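Local atomic coordinates of glycosyl hydrolase family 2, TIM barrel domain protein (Parabacteroides merdae ATCC 43184, PDB entry 6DXU), a protein that is a beta-glucuronidase of glycoside hydrolase family 2 from a human gut bacterium, probably removing terminal glucuronic acid from glucuronide conjugates by hydrolysis. Residues D[667-672]-D[693-698]; D[655-660]-D[685-690]; D[38-43]-D[61-66]. All coordinates share one frame; numbering follows the deposited sequence.

Contacts 1 and 2 share one beta-sandwich domain, their centres about 11 Å apart. Strand 655-662, which carries half of contact 2, lies beside strand 692-696 of contact 1, with probable hydrogen bonds from K656 N to C695 O (2.7 Å) and from I658 N to W693 O (2.8 Å). Contact 2 carries this domain onto helix 565-579, which follows the bicine-binding residues D562 and W563 closely in sequence. Contact 3 belongs to the sugar binding domain on the opposite side of the chain's centre, its centre about 60 Å from that of contact 1 and 57 Å from that of contact 2, and meets a second subunit.

Contact 1 (D[667-672]-D[693-698]); sequences VELFVN and WNCVYQ
W693 and L669 form the middle of a face-to-face packing between the two sheets of a beta-sandwich, in the region matching the DUF4982 family. L669 CB sits over one face of the indole, 3.7 Å from the centroid of the five-membered ring and 17° off its normal, a CH-pi contact. With CG anti to the backbone N (chi1 -167°), the leucine runs along the indole in the opposite sense to the tryptophan side chain, and its CD2 comes within 3.6 Å of W693 CG. The far end of the indole is met by V667: CG1 packs on W693 CH2 at 3.7 Å, while the carbonyl O lies at the ring edge, in plane, 3.3 Å from W693 CZ2. Further along, L669 CD2 also touches C695 SG (4.0 Å), and V671 CG2 rests against C695 CB (4.0 Å). V667, L669 and V671 thus fill the interior from one sheet and W693 and C695 from the other. The strand segments 667-671 and 693-696 run nearly in the same direction, 16° apart, with their axes approaching to 8.8 Å; no hydrogen bond joins them, and the interface is made mainly by side chains, with the V667 carbonyl joining at the indole edge.

Strand 674-680 helps to set the indole in place. NE1 of the buried W693 bonds to the carbonyl of G677, and K679 makes a cation-pi contact with the ring. Beyond the strand ends, N672 and Q698 meet more loosely, their amide planes steeply inclined to each other, with N672 ND2 against Q698 CG. There N702 joins the two segments: its OD1 accepts hydrogen bonds from both N672 ND2 and Q698 N.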
ATOM      1  N   VAL D 667     -42.402  40.754 -46.102  1.00 28.75           N
ATOM      2  CA  VAL D 667     -42.395  41.632 -44.941  1.00 27.67           C
ATOM      3  C   VAL D 667     -42.476  43.072 -45.421  1.00 28.81           C
ATOM      4  O   VAL D 667     -41.785  43.458 -46.370  1.00 31.17           O
ATOM      5  CB  VAL D 667     -41.133  41.429 -44.072  1.00 28.62           C
ATOM      6  CG1 VAL D 667     -41.069  42.487 -42.967  1.00 26.16           C
ATOM      7  CG2 VAL D 667     -41.110  40.018 -43.478  1.00 28.94           C
ATOM      8  N   GLU D 668     -43.317  43.864 -44.766  1.00 29.34           N
ATOM      9  CA  GLU D 668     -43.336  45.311 -44.947  1.00 33.77           C
ATOM     10  C   GLU D 668     -42.752  45.980 -43.708  1.00 27.09           C
ATOM     11  O   GLU D 668     -43.130  45.646 -42.581  1.00 29.99           O
ATOM     12  CB  GLU D 668     -44.756  45.821 -45.212  1.00 27.14           C
ATOM     13  CG  GLU D 668     -44.816  47.317 -45.510  1.00 30.99           C
ATOM     14  CD  GLU D 668     -46.152  47.740 -46.092  1.00 38.02           C
ATOM     15  OE1 GLU D 668     -46.248  48.884 -46.596  1.00 33.93           O
ATOM     16  OE2 GLU D 668     -47.108  46.939 -46.011  1.00 34.17           O
ATOM     17  N   LEU D 669     -41.841  46.924 -43.921  1.00 27.41           N
ATOM     18  CA  LEU D 669     -41.249  47.703 -42.844  1.00 26.82           C
ATOM     19  C   LEU D 669     -41.867  49.096 -42.780  1.00 33.08           C
ATOM     20  O   LEU D 669     -42.070  49.744 -43.809  1.00 30.35           O
ATOM     21  CB  LEU D 669     -39.739  47.833 -43.038  1.00 29.40           C
ATOM     22  CG  LEU D 669     -38.924  48.361 -41.854  1.00 31.14           C
ATOM     23  CD1 LEU D 669     -38.837  47.307 -40.757  1.00 29.24           C
ATOM     24  CD2 LEU D 669     -37.525  48.753 -42.312  1.00 26.84           C
ATOM     25  N   PHE D 670     -42.118  49.571 -41.560  1.00 30.05           N
ATOM     26  CA  PHE D 670     -42.622  50.917 -41.310  1.00 31.71           C
ATOM     27  C   PHE D 670     -41.673  51.633 -40.364  1.00 32.37           C
ATOM     28  O   PHE D 670     -41.275  51.068 -39.338  1.00 34.84           O
ATOM     29  CB  PHE D 670     -44.014  50.884 -40.685  1.00 26.83           C
ATOM     30  CG  PHE D 670     -45.047  50.195 -41.523  1.00 30.53           C
ATOM     31  CD1 PHE D 670     -45.912  50.936 -42.324  1.00 31.84           C
ATOM     32  CD2 PHE D 670     -45.182  48.814 -41.494  1.00 33.86           C
ATOM     33  CE1 PHE D 670     -46.877  50.308 -43.102  1.00 30.99           C
ATOM     34  CE2 PHE D 670     -46.150  48.179 -42.266  1.00 34.73           C
ATOM     35  CZ  PHE D 670     -46.999  48.931 -43.070  1.00 33.23           C
ATOM     36  N   VAL D 671     -41.308  52.869 -40.696  1.00 28.60           N
ATOM     37  CA  VAL D 671     -40.495  53.701 -39.813  1.00 26.85           C
ATOM     38  C   VAL D 671     -41.315  54.933 -39.466  1.00 35.31           C
ATOM     39  O   VAL D 671     -41.656  55.726 -40.355  1.00 30.58           O
ATOM     40  CB  VAL D 671     -39.152  54.084 -40.448  1.00 29.32           C
ATOM     41  CG1 VAL D 671     -38.404  55.077 -39.555  1.00 28.13           C
ATOM     42  CG2 VAL D 671     -38.307  52.831 -40.679  1.00 33.01           C
ATOM     43  N   ASN D 672     -41.656  55.078 -38.181  1.00 30.64           N
ATOM     44  CA  ASN D 672     -42.537  56.155 -37.714  1.00 28.27           C
ATOM     45  C   ASN D 672     -43.862  56.160 -38.479  1.00 35.47           C
ATOM     46  O   ASN D 672     -44.412  57.213 -38.821  1.00 32.71           O
ATOM     47  CB  ASN D 672     -41.819  57.495 -37.809  1.00 32.04           C
ATOM     48  CG  ASN D 672     -40.564  57.512 -36.962  1.00 30.04           C
ATOM     49  OD1 ASN D 672     -40.585  57.037 -35.828  1.00 30.12           O
ATOM     50  ND2 ASN D 672     -39.459  58.000 -37.517  1.00 29.14           N
ATOM     51  N   TRP D 693     -33.655  46.937 -45.384  1.00 30.16           N
ATOM     52  CA  TRP D 693     -34.074  48.259 -45.840  1.00 30.19           C
ATOM     53  C   TRP D 693     -33.002  49.266 -45.452  1.00 31.33           C
ATOM     54  O   TRP D 693     -32.178  49.013 -44.571  1.00 29.37           O
ATOM     55  CB  TRP D 693     -35.411  48.693 -45.227  1.00 26.27           C
ATOM     56  CG  TRP D 693     -36.634  47.945 -45.682  1.00 31.24           C
ATOM     57  CD1 TRP D 693     -37.585  48.390 -46.562  1.00 31.23           C
ATOM     58  CD2 TRP D 693     -37.059  46.639 -45.258  1.00 29.83           C
ATOM     59  NE1 TRP D 693     -38.569  47.442 -46.719  1.00 31.68           N
ATOM     60  CE2 TRP D 693     -38.273  46.357 -45.930  1.00 32.74           C
ATOM     61  CE3 TRP D 693     -36.535  45.681 -44.375  1.00 30.68           C
ATOM     62  CZ2 TRP D 693     -38.966  45.159 -45.753  1.00 28.43           C
ATOM     63  CZ3 TRP D 693     -37.224  44.486 -44.199  1.00 28.73           C
ATOM     64  CH2 TRP D 693     -38.432  44.238 -44.886  1.00 32.93           C
ATOM     65  N   ASN D 694     -32.984  50.406 -46.137  1.00 31.49           N
ATOM     66  CA  ASN D 694     -32.109  51.513 -45.758  1.00 30.95           C
ATOM     67  C   ASN D 694     -33.000  52.736 -45.581  1.00 34.24           C
ATOM     68  O   ASN D 694     -33.593  53.217 -46.555  1.00 31.18           O
ATOM     69  CB  ASN D 694     -31.029  51.735 -46.811  1.00 35.01           C
ATOM     70  CG  ASN D 694     -29.987  50.620 -46.812  1.00 41.55           C
ATOM     71  OD1 ASN D 694     -30.221  49.546 -47.371  1.00 47.32           O
ATOM     72  ND2 ASN D 694     -28.848  50.868 -46.196  1.00 32.24           N
ATOM     73  N   CYS D 695     -33.116  53.222 -44.342  1.00 28.60           N
ATOM     74  CA  CYS D 695     -34.142  54.190 -43.982  1.00 29.73           C
ATOM     75  C   CYS D 695     -33.561  55.349 -43.190  1.00 30.80           C
ATOM     76  O   CYS D 695     -32.593  55.194 -42.441  1.00 29.76           O
ATOM     77  CB  CYS D 695     -35.245  53.537 -43.152  1.00 28.95           C
ATOM     78  SG  CYS D 695     -35.836  52.017 -43.839  1.00 36.02           S
ATOM     79  N   VAL D 696     -34.195  56.512 -43.335  1.00 28.61           N
ATOM     80  CA  VAL D 696     -33.794  57.702 -42.590  1.00 31.34           C
ATOM     81  C   VAL D 696     -34.403  57.641 -41.195  1.00 30.79           C
ATOM     82  O   VAL D 696     -35.607  57.402 -41.040  1.00 29.95           O
ATOM     83  CB  VAL D 696     -34.230  58.976 -43.333  1.00 36.12           C
ATOM     84  CG1 VAL D 696     -33.941  60.215 -42.499  1.00 39.11           C
ATOM     85  CG2 VAL D 696     -33.525  59.070 -44.676  1.00 38.83           C
ATOM     86  N   TYR D 697     -33.562  57.822 -40.179  1.00 28.47           N
ATOM     87  CA  TYR D 697     -34.005  57.997 -38.802  1.00 28.85           C
ATOM     88  C   TYR D 697     -34.094  59.482 -38.475  1.00 29.77           C
ATOM     89  O   TYR D 697     -33.229  60.264 -38.872  1.00 33.06           O
ATOM     90  CB  TYR D 697     -33.025  57.354 -37.817  1.00 30.47           C
ATOM     91  CG  TYR D 697     -33.106  55.857 -37.647  1.00 28.59           C
ATOM     92  CD1 TYR D 697     -33.479  55.296 -36.421  1.00 31.56           C
ATOM     93  CD2 TYR D 697     -32.779  55.002 -38.687  1.00 29.46           C
ATOM     94  CE1 TYR D 697     -33.534  53.911 -36.248  1.00 29.30           C
ATOM     95  CE2 TYR D 697     -32.827  53.622 -38.526  1.00 31.74           C
ATOM     96  CZ  TYR D 697     -33.205  53.083 -37.309  1.00 32.20           C
ATOM     97  OH  TYR D 697     -33.255  51.717 -37.167  1.00 26.92           O
ATOM     98  N   GLN D 698     -35.102  59.851 -37.693  1.00 30.92           N
ATOM     99  CA  GLN D 698     -35.188  61.211 -37.165  1.00 34.76           C
ATOM    100  C   GLN D 698     -34.304  61.327 -35.930  1.00 36.92           C
ATOM    101  O   GLN D 698     -34.272  60.421 -35.090  1.00 31.74           O
ATOM    102  CB  GLN D 698     -36.639  61.546 -36.810  1.00 33.54           C
ATOM    103  CG  GLN D 698     -37.545  61.520 -38.016  1.00 35.73           C
ATOM    104  CD  GLN D 698     -37.188  62.586 -39.023  1.00 42.01           C
ATOM    105  OE1 GLN D 698     -36.826  63.698 -38.651  1.00 43.00           O
ATOM    106  NE2 GLN D 698     -37.180  62.215 -40.300  1.00 46.44           N
TER

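Contact 2 (D[655-660]-D[685-690]); sequences RKEILV and DYPAAG
The pyrrolidine ring of P687 lies between L659 and the aromatic ring of Y686. Its CG meets L659 CD2 at 4.3 Å, and its CB stands over the centre of the phenol ring, 3.7 Å above the plane. The cis peptide bond between Y686 and P687 folds the proline back over its neighbour, as is common where a proline follows an aromatic residue. The tyrosine also packs edge-to-face with W574, and its hydroxyl is hydrogen-bonded to the carbonyl of R570.

A688 completes the apolar patch. Its CB is 4.0 Å from L659 CD2 and 3.8 Å from V660 O, and its methyl therefore touches both the side chain of one strand residue and the backbone of the next. With CG anti to the carbonyl carbon (chi1 -55°), L659 extends toward the loop and places CD2 against both P687 and A688. No direct hydrogen bond crosses between the segments. A single water links them instead, donating to V660 O (2.7 Å) and to A688 O (2.8 Å) and so satisfying two carbonyls of buried residues. The loop turns sharply beyond the proline: A688, A689 and G690 all have positive phi, and a weak bond from G690 N returns to D685 O at 2.7 Å.

E657 only skirts the proline; its carboxylate pairs with R570 in a salt bridge. R570 and D573, both on helix 565-579, press against P687, and D573 also accepts a hydrogen bond from A688 N. Loop 685-690 consequently sits between that helix, which precedes strand 587-589 of the TIM barrel in sequence, and strand 655-662, itself flanked by strands 638-640 and 692-696 in the smaller sheet of the beta-sandwich.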
ATOM      1  N   ARG D 655     -29.211  57.217 -44.550  1.00 35.32           N
ATOM      2  CA  ARG D 655     -30.108  56.073 -44.656  1.00 34.73           C
ATOM      3  C   ARG D 655     -29.446  54.878 -43.973  1.00 38.14           C
ATOM      4  O   ARG D 655     -28.421  54.368 -44.435  1.00 38.32           O
ATOM      5  CB  ARG D 655     -30.467  55.795 -46.112  1.00 34.73           C
ATOM      6  CG  ARG D 655     -31.492  56.806 -46.642  1.00 38.54           C
ATOM      7  CD  ARG D 655     -32.063  56.396 -47.977  1.00 40.47           C
ATOM      8  NE  ARG D 655     -33.256  57.160 -48.352  1.00 48.82           N
ATOM      9  CZ  ARG D 655     -33.233  58.381 -48.882  1.00 52.13           C
ATOM     10  NH1 ARG D 655     -32.074  58.999 -49.094  1.00 51.59           N
ATOM     11  NH2 ARG D 655     -34.366  58.988 -49.199  1.00 47.49           N
ATOM     12  N   LYS D 656     -30.003  54.484 -42.833  1.00 32.81           N
ATOM     13  CA  LYS D 656     -29.434  53.428 -42.011  1.00 27.45           C
ATOM     14  C   LYS D 656     -29.988  52.076 -42.421  1.00 26.41           C
ATOM     15  O   LYS D 656     -31.190  51.932 -42.673  1.00 24.95           O
ATOM     16  CB  LYS D 656     -29.738  53.676 -40.534  1.00 29.31           C
ATOM     17  CG  LYS D 656     -29.337  55.056 -40.050  1.00 30.26           C
ATOM     18  CD  LYS D 656     -27.857  55.309 -40.270  1.00 32.78           C
ATOM     19  CE  LYS D 656     -27.010  54.337 -39.470  1.00 34.29           C
ATOM     20  NZ  LYS D 656     -25.569  54.684 -39.499  1.00 34.83           N
ATOM     21  N   GLU D 657     -29.109  51.079 -42.444  1.00 28.73           N
ATOM     22  CA  GLU D 657     -29.536  49.725 -42.760  1.00 26.93           C
ATOM     23  C   GLU D 657     -30.327  49.137 -41.598  1.00 25.37           C
ATOM     24  O   GLU D 657     -29.911  49.225 -40.436  1.00 26.34           O
ATOM     25  CB  GLU D 657     -28.326  48.853 -43.074  1.00 26.50           C
ATOM     26  CG  GLU D 657     -28.696  47.453 -43.551  1.00 33.89           C
ATOM     27  CD  GLU D 657     -27.490  46.692 -44.089  1.00 38.47           C
ATOM     28  OE1 GLU D 657     -26.489  46.581 -43.365  1.00 40.67           O
ATOM     29  OE2 GLU D 657     -27.540  46.212 -45.242  1.00 49.27           O
ATOM     30  N   ILE D 658     -31.484  48.561 -41.918  1.00 24.48           N
ATOM     31  CA  ILE D 658     -32.328  47.848 -40.970  1.00 25.68           C
ATOM     32  C   ILE D 658     -32.484  46.425 -41.484  1.00 30.93           C
ATOM     33  O   ILE D 658     -32.874  46.223 -42.642  1.00 26.37           O
ATOM     34  CB  ILE D 658     -33.706  48.522 -40.811  1.00 25.73           C
ATOM     35  CG1 ILE D 658     -33.548  49.938 -40.233  1.00 27.26           C
ATOM     36  CG2 ILE D 658     -34.622  47.670 -39.939  1.00 23.35           C
ATOM     37  CD1 ILE D 658     -34.855  50.727 -40.205  1.00 23.85           C
ATOM     38  N   LEU D 659     -32.150  45.447 -40.640  1.00 25.75           N
ATOM     39  CA  LEU D 659     -32.266  44.032 -40.961  1.00 22.12           C
ATOM     40  C   LEU D 659     -33.444  43.438 -40.209  1.00 22.24           C
ATOM     41  O   LEU D 659     -33.650  43.736 -39.030  1.00 25.87           O
ATOM     42  CB  LEU D 659     -30.978  43.270 -40.583  1.00 23.98           C
ATOM     43  CG  LEU D 659     -29.660  43.780 -41.157  1.00 29.84           C
ATOM     44  CD1 LEU D 659     -28.493  42.910 -40.698  1.00 30.26           C
ATOM     45  CD2 LEU D 659     -29.740  43.850 -42.677  1.00 30.93           C
ATOM     46  N   VAL D 660     -34.207  42.582 -40.877  1.00 23.74           N
ATOM     47  CA  VAL D 660     -35.299  41.849 -40.248  1.00 24.27           C
ATOM     48  C   VAL D 660     -35.044  40.361 -40.448  1.00 27.24           C
ATOM     49  O   VAL D 660     -34.818  39.913 -41.580  1.00 26.80           O
ATOM     50  CB  VAL D 660     -36.666  42.267 -40.818  1.00 23.72           C
ATOM     51  CG1 VAL D 660     -37.779  41.386 -40.267  1.00 25.81           C
ATOM     52  CG2 VAL D 660     -36.925  43.737 -40.483  1.00 24.23           C
ATOM     53  N   ASP D 685     -30.284  35.981 -50.947  1.00 31.02           N
ATOM     54  CA  ASP D 685     -30.100  37.427 -51.087  1.00 30.10           C
ATOM     55  C   ASP D 685     -29.607  37.995 -49.757  1.00 29.65           C
ATOM     56  O   ASP D 685     -30.352  38.588 -48.973  1.00 30.57           O
ATOM     57  CB  ASP D 685     -31.398  38.088 -51.532  1.00 29.21           C
ATOM     58  CG  ASP D 685     -31.247  39.586 -51.758  1.00 30.25           C
ATOM     59  OD1 ASP D 685     -30.106  40.095 -51.751  1.00 33.26           O
ATOM     60  OD2 ASP D 685     -32.285  40.258 -51.922  1.00 36.31           O
ATOM     61  N   TYR D 686     -28.318  37.814 -49.516  1.00 31.19           N
ATOM     62  CA  TYR D 686     -27.645  38.130 -48.266  1.00 29.93           C
ATOM     63  C   TYR D 686     -27.340  39.626 -48.180  1.00 31.30           C
ATOM     64  O   TYR D 686     -26.903  40.223 -49.163  1.00 34.24           O
ATOM     65  CB  TYR D 686     -26.345  37.315 -48.167  1.00 29.71           C
ATOM     66  CG  TYR D 686     -25.466  37.614 -46.970  1.00 27.01           C
ATOM     67  CD1 TYR D 686     -24.464  38.573 -47.037  1.00 27.55           C
ATOM     68  CD2 TYR D 686     -25.623  36.910 -45.776  1.00 28.16           C
ATOM     69  CE1 TYR D 686     -23.648  38.842 -45.940  1.00 32.09           C
ATOM     70  CE2 TYR D 686     -24.812  37.176 -44.671  1.00 25.85           C
ATOM     71  CZ  TYR D 686     -23.835  38.142 -44.761  1.00 27.23           C
ATOM     72  OH  TYR D 686     -23.027  38.401 -43.677  1.00 28.96           O
ATOM     73  N   PRO D 687     -27.480  40.246 -46.993  1.00 31.19           N
ATOM     74  CA  PRO D 687     -27.899  39.605 -45.737  1.00 28.71           C
ATOM     75  C   PRO D 687     -29.385  39.678 -45.434  1.00 30.30           C
ATOM     76  O   PRO D 687     -30.130  40.408 -46.096  1.00 28.57           O
ATOM     77  CB  PRO D 687     -27.108  40.382 -44.681  1.00 30.58           C
ATOM     78  CG  PRO D 687     -27.042  41.778 -45.248  1.00 31.42           C
ATOM     79  CD  PRO D 687     -26.900  41.584 -46.759  1.00 32.04           C
ATOM     80  N   ALA D 688     -29.791  38.941 -44.394  1.00 26.35           N
ATOM     81  CA  ALA D 688     -31.163  38.941 -43.887  1.00 29.55           C
ATOM     82  C   ALA D 688     -32.155  38.356 -44.889  1.00 27.63           C
ATOM     83  O   ALA D 688     -33.350  38.667 -44.847  1.00 26.50           O
ATOM     84  CB  ALA D 688     -31.599  40.350 -43.455  1.00 26.65           C
ATOM     85  N   ALA D 689     -31.678  37.480 -45.774  1.00 27.92           N
ATOM     86  CA  ALA D 689     -32.556  36.772 -46.706  1.00 27.32           C
ATOM     87  C   ALA D 689     -33.440  37.752 -47.480  1.00 27.86           C
ATOM     88  O   ALA D 689     -34.638  37.528 -47.665  1.00 27.74           O
ATOM     89  CB  ALA D 689     -33.409  35.736 -45.971  1.00 27.58           C
ATOM     90  N   GLY D 690     -32.843  38.868 -47.905  1.00 27.50           N
ATOM     91  CA  GLY D 690     -33.537  39.886 -48.678  1.00 28.57           C
ATOM     92  C   GLY D 690     -34.378  40.854 -47.873  1.00 30.78           C
ATOM     93  O   GLY D 690     -34.886  41.840 -48.443  1.00 26.85           O
TER
HETATM   94  O   HOH W   1     -34.796  37.420 -42.738  1.00 26.44           O

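Contact 3 (D[38-43]-D[61-66]); sequences EYLKGD and AVPIWQ
P63, entered through a cis peptide bond, offers the edge of its ring to the fork of L40: CG lies 3.8 Å from both CD1 and CD2 of that leucine. I64 turns its side chain away from strand 37-41, while its backbone N is hydrogen-bonded to N85 OD1 of the second subunit. W65 then swings back over the strand. Its CG is anti to the carbonyl carbon (chi1 -65°), which lays the indole across L40, whose CB sits over the six-membered ring, 3.6 Å from its centroid in a CH-pi contact. E38 reaches the rim of the same ring, its carbonyl O being 3.5 Å from W65 CE3, and K94 on strand 90-97 adds a cation-pi contact. Were W65 replaced by an alanine, L40 CB would probably lose its aromatic cover and K94 its pi partner, with a gap opened beside the strand. Q66 enters regular pairing. Y39 N donates to Q66 O at 2.8 Å with an N-H...O angle of 148°, and Q66 N returns a straighter bond to Y39 O, 2.8 Å and 172°. Beyond the backbone, Q66 OE1 lies in the plane of the Y39 ring, at its edge, 3.8 Å from CD2. Y39 and Q66 form an antiparallel hydrogen-bonded pair where strand 66-68, outermost in its sheet within this chain, joins strand 37-41, an arrangement that fits the jelly-roll beta-sandwich of family 2 sugar binding domains.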
ATOM      1  N   GLU D  38     -25.861  21.142   4.623  1.00 18.24           N
ATOM      2  CA  GLU D  38     -24.858  22.160   4.898  1.00 20.26           C
ATOM      3  C   GLU D  38     -23.598  21.873   4.099  1.00 21.45           C
ATOM      4  O   GLU D  38     -23.245  20.715   3.854  1.00 18.50           O
ATOM      5  CB  GLU D  38     -24.535  22.221   6.373  1.00 22.27           C
ATOM      6  CG  GLU D  38     -25.718  22.641   7.224  1.00 24.01           C
ATOM      7  CD  GLU D  38     -25.413  22.492   8.698  1.00 38.84           C
ATOM      8  OE1 GLU D  38     -25.086  23.510   9.340  1.00 42.42           O
ATOM      9  OE2 GLU D  38     -25.468  21.349   9.208  1.00 41.77           O
ATOM     10  N   TYR D  39     -22.898  22.945   3.736  1.00 19.02           N
ATOM     11  CA  TYR D  39     -21.747  22.876   2.849  1.00 18.85           C
ATOM     12  C   TYR D  39     -20.550  23.532   3.525  1.00 20.25           C
ATOM     13  O   TYR D  39     -20.683  24.611   4.115  1.00 18.95           O
ATOM     14  CB  TYR D  39     -22.047  23.593   1.530  1.00 17.81           C
ATOM     15  CG  TYR D  39     -20.822  23.972   0.723  1.00 20.30           C
ATOM     16  CD1 TYR D  39     -19.984  22.999   0.214  1.00 18.09           C
ATOM     17  CD2 TYR D  39     -20.523  25.299   0.446  1.00 20.33           C
ATOM     18  CE1 TYR D  39     -18.863  23.334  -0.524  1.00 18.71           C
ATOM     19  CE2 TYR D  39     -19.411  25.643  -0.306  1.00 21.59           C
ATOM     20  CZ  TYR D  39     -18.585  24.644  -0.787  1.00 22.04           C
ATOM     21  OH  TYR D  39     -17.463  24.941  -1.529  1.00 29.13           O
ATOM     22  N   LEU D  40     -19.385  22.892   3.421  1.00 16.13           N
ATOM     23  CA  LEU D  40     -18.135  23.467   3.909  1.00 17.70           C
ATOM     24  C   LEU D  40     -17.127  23.491   2.764  1.00 17.74           C
ATOM     25  O   LEU D  40     -16.767  22.438   2.226  1.00 18.22           O
ATOM     26  CB  LEU D  40     -17.569  22.672   5.087  1.00 17.07           C
ATOM     27  CG  LEU D  40     -16.237  23.225   5.613  1.00 19.44           C
ATOM     28  CD1 LEU D  40     -16.492  24.558   6.342  1.00 19.44           C
ATOM     29  CD2 LEU D  40     -15.581  22.251   6.549  1.00 18.09           C
ATOM     30  N   LYS D  41     -16.676  24.685   2.389  1.00 16.63           N
ATOM     31  CA  LYS D  41     -15.571  24.805   1.450  1.00 20.68           C
ATOM     32  C   LYS D  41     -14.279  24.414   2.162  1.00 21.33           C
ATOM     33  O   LYS D  41     -13.939  24.984   3.202  1.00 27.41           O
ATOM     34  CB  LYS D  41     -15.486  26.229   0.910  1.00 23.75           C
ATOM     35  CG  LYS D  41     -14.294  26.502  -0.019  1.00 31.85           C
ATOM     36  CD  LYS D  41     -14.147  28.013  -0.293  1.00 33.74           C
ATOM     37  CE  LYS D  41     -12.836  28.391  -1.009  1.00 30.68           C
ATOM     38  NZ  LYS D  41     -11.600  28.213  -0.159  1.00 36.70           N
ATOM     39  N   GLY D  42     -13.588  23.419   1.645  1.00 19.46           N
ATOM     40  CA  GLY D  42     -12.350  22.973   2.254  1.00 19.34           C
ATOM     41  C   GLY D  42     -12.511  21.623   2.929  1.00 19.84           C
ATOM     42  O   GLY D  42     -13.606  21.079   3.061  1.00 20.09           O
ATOM     43  N   ASP D  43     -11.386  21.090   3.387  1.00 21.10           N
ATOM     44  CA  ASP D  43     -11.382  19.727   3.890  1.00 18.41           C
ATOM     45  C   ASP D  43     -11.607  19.684   5.398  1.00 19.98           C
ATOM     46  O   ASP D  43     -11.386  20.659   6.115  1.00 21.22           O
ATOM     47  CB  ASP D  43     -10.060  19.055   3.539  1.00 19.63           C
ATOM     48  CG  ASP D  43     -10.224  17.604   3.128  1.00 26.73           C
ATOM     49  OD1 ASP D  43     -11.343  17.050   3.215  1.00 20.40           O
ATOM     50  OD2 ASP D  43      -9.205  17.001   2.727  1.00 26.15           O
ATOM     51  N   ALA D  61     -17.549  23.891  17.072  1.00 19.90           N
ATOM     52  CA  ALA D  61     -18.552  24.703  16.393  1.00 21.50           C
ATOM     53  C   ALA D  61     -17.975  25.539  15.251  1.00 20.89           C
ATOM     54  O   ALA D  61     -18.735  26.235  14.566  1.00 22.83           O
ATOM     55  CB  ALA D  61     -19.238  25.615  17.413  1.00 21.35           C
ATOM     56  N   VAL D  62     -16.661  25.495  15.040  1.00 17.50           N
ATOM     57  CA  VAL D  62     -16.012  26.042  13.849  1.00 18.78           C
ATOM     58  C   VAL D  62     -15.287  24.881  13.170  1.00 20.11           C
ATOM     59  O   VAL D  62     -14.893  23.921  13.849  1.00 20.95           O
ATOM     60  CB  VAL D  62     -15.042  27.194  14.199  1.00 20.93           C
ATOM     61  CG1 VAL D  62     -15.795  28.381  14.821  1.00 19.56           C
ATOM     62  CG2 VAL D  62     -13.910  26.704  15.124  1.00 16.63           C
ATOM     63  N   PRO D  63     -15.084  24.912  11.845  1.00 17.91           N
ATOM     64  CA  PRO D  63     -15.538  25.987  10.956  1.00 17.41           C
ATOM     65  C   PRO D  63     -17.057  26.036  10.831  1.00 17.56           C
ATOM     66  O   PRO D  63     -17.739  25.058  11.146  1.00 19.66           O
ATOM     67  CB  PRO D  63     -14.889  25.639   9.614  1.00 18.10           C
ATOM     68  CG  PRO D  63     -14.698  24.172   9.665  1.00 18.98           C
ATOM     69  CD  PRO D  63     -14.388  23.846  11.106  1.00 21.73           C
ATOM     70  N   ILE D  64     -17.569  27.184  10.412  1.00 17.91           N
ATOM     71  CA  ILE D  64     -19.004  27.389  10.264  1.00 19.04           C
ATOM     72  C   ILE D  64     -19.420  26.911   8.878  1.00 22.69           C
ATOM     73  O   ILE D  64     -18.854  27.341   7.866  1.00 18.69           O
ATOM     74  CB  ILE D  64     -19.359  28.871  10.476  1.00 19.46           C
ATOM     75  CG1 ILE D  64     -18.963  29.297  11.905  1.00 20.74           C
ATOM     76  CG2 ILE D  64     -20.868  29.114  10.208  1.00 20.09           C
ATOM     77  CD1 ILE D  64     -18.785  30.792  12.080  1.00 25.41           C
ATOM     78  N   TRP D  65     -20.419  26.037   8.827  1.00 17.74           N
ATOM     79  CA  TRP D  65     -20.915  25.522   7.564  1.00 19.38           C
ATOM     80  C   TRP D  65     -21.996  26.446   7.016  1.00 24.11           C
ATOM     81  O   TRP D  65     -22.583  27.249   7.742  1.00 21.49           O
ATOM     82  CB  TRP D  65     -21.473  24.101   7.755  1.00 19.95           C
ATOM     83  CG  TRP D  65     -20.454  23.051   8.140  1.00 19.23           C
ATOM     84  CD1 TRP D  65     -19.613  23.074   9.223  1.00 19.71           C
ATOM     85  CD2 TRP D  65     -20.201  21.810   7.462  1.00 17.95           C
ATOM     86  NE1 TRP D  65     -18.843  21.931   9.245  1.00 20.31           N
ATOM     87  CE2 TRP D  65     -19.185  21.141   8.175  1.00 18.83           C
ATOM     88  CE3 TRP D  65     -20.729  21.205   6.309  1.00 17.25           C
ATOM     89  CZ2 TRP D  65     -18.695  19.894   7.789  1.00 19.37           C
ATOM     90  CZ3 TRP D  65     -20.238  19.956   5.921  1.00 15.89           C
ATOM     91  CH2 TRP D  65     -19.224  19.323   6.656  1.00 18.24           C
ATOM     92  N   GLN D  66     -22.266  26.338   5.721  1.00 20.29           N
ATOM     93  CA  GLN D  66     -23.280  27.174   5.073  1.00 21.89           C
ATOM     94  C   GLN D  66     -24.501  26.355   4.731  1.00 24.95           C
ATOM     95  O   GLN D  66     -24.375  25.345   3.986  1.00 21.95           O
ATOM     96  CB  GLN D  66     -22.707  27.808   3.814  1.00 26.30           C
ATOM     97  CG  GLN D  66     -23.729  28.360   2.861  1.00 31.63           C
ATOM     98  CD  GLN D  66     -23.062  29.072   1.711  1.00 42.53           C
ATOM     99  OE1 GLN D  66     -21.932  28.737   1.349  1.00 56.49           O
ATOM    100  NE2 GLN D  66     -23.830  29.907   1.004  1.00 46.69           N
TER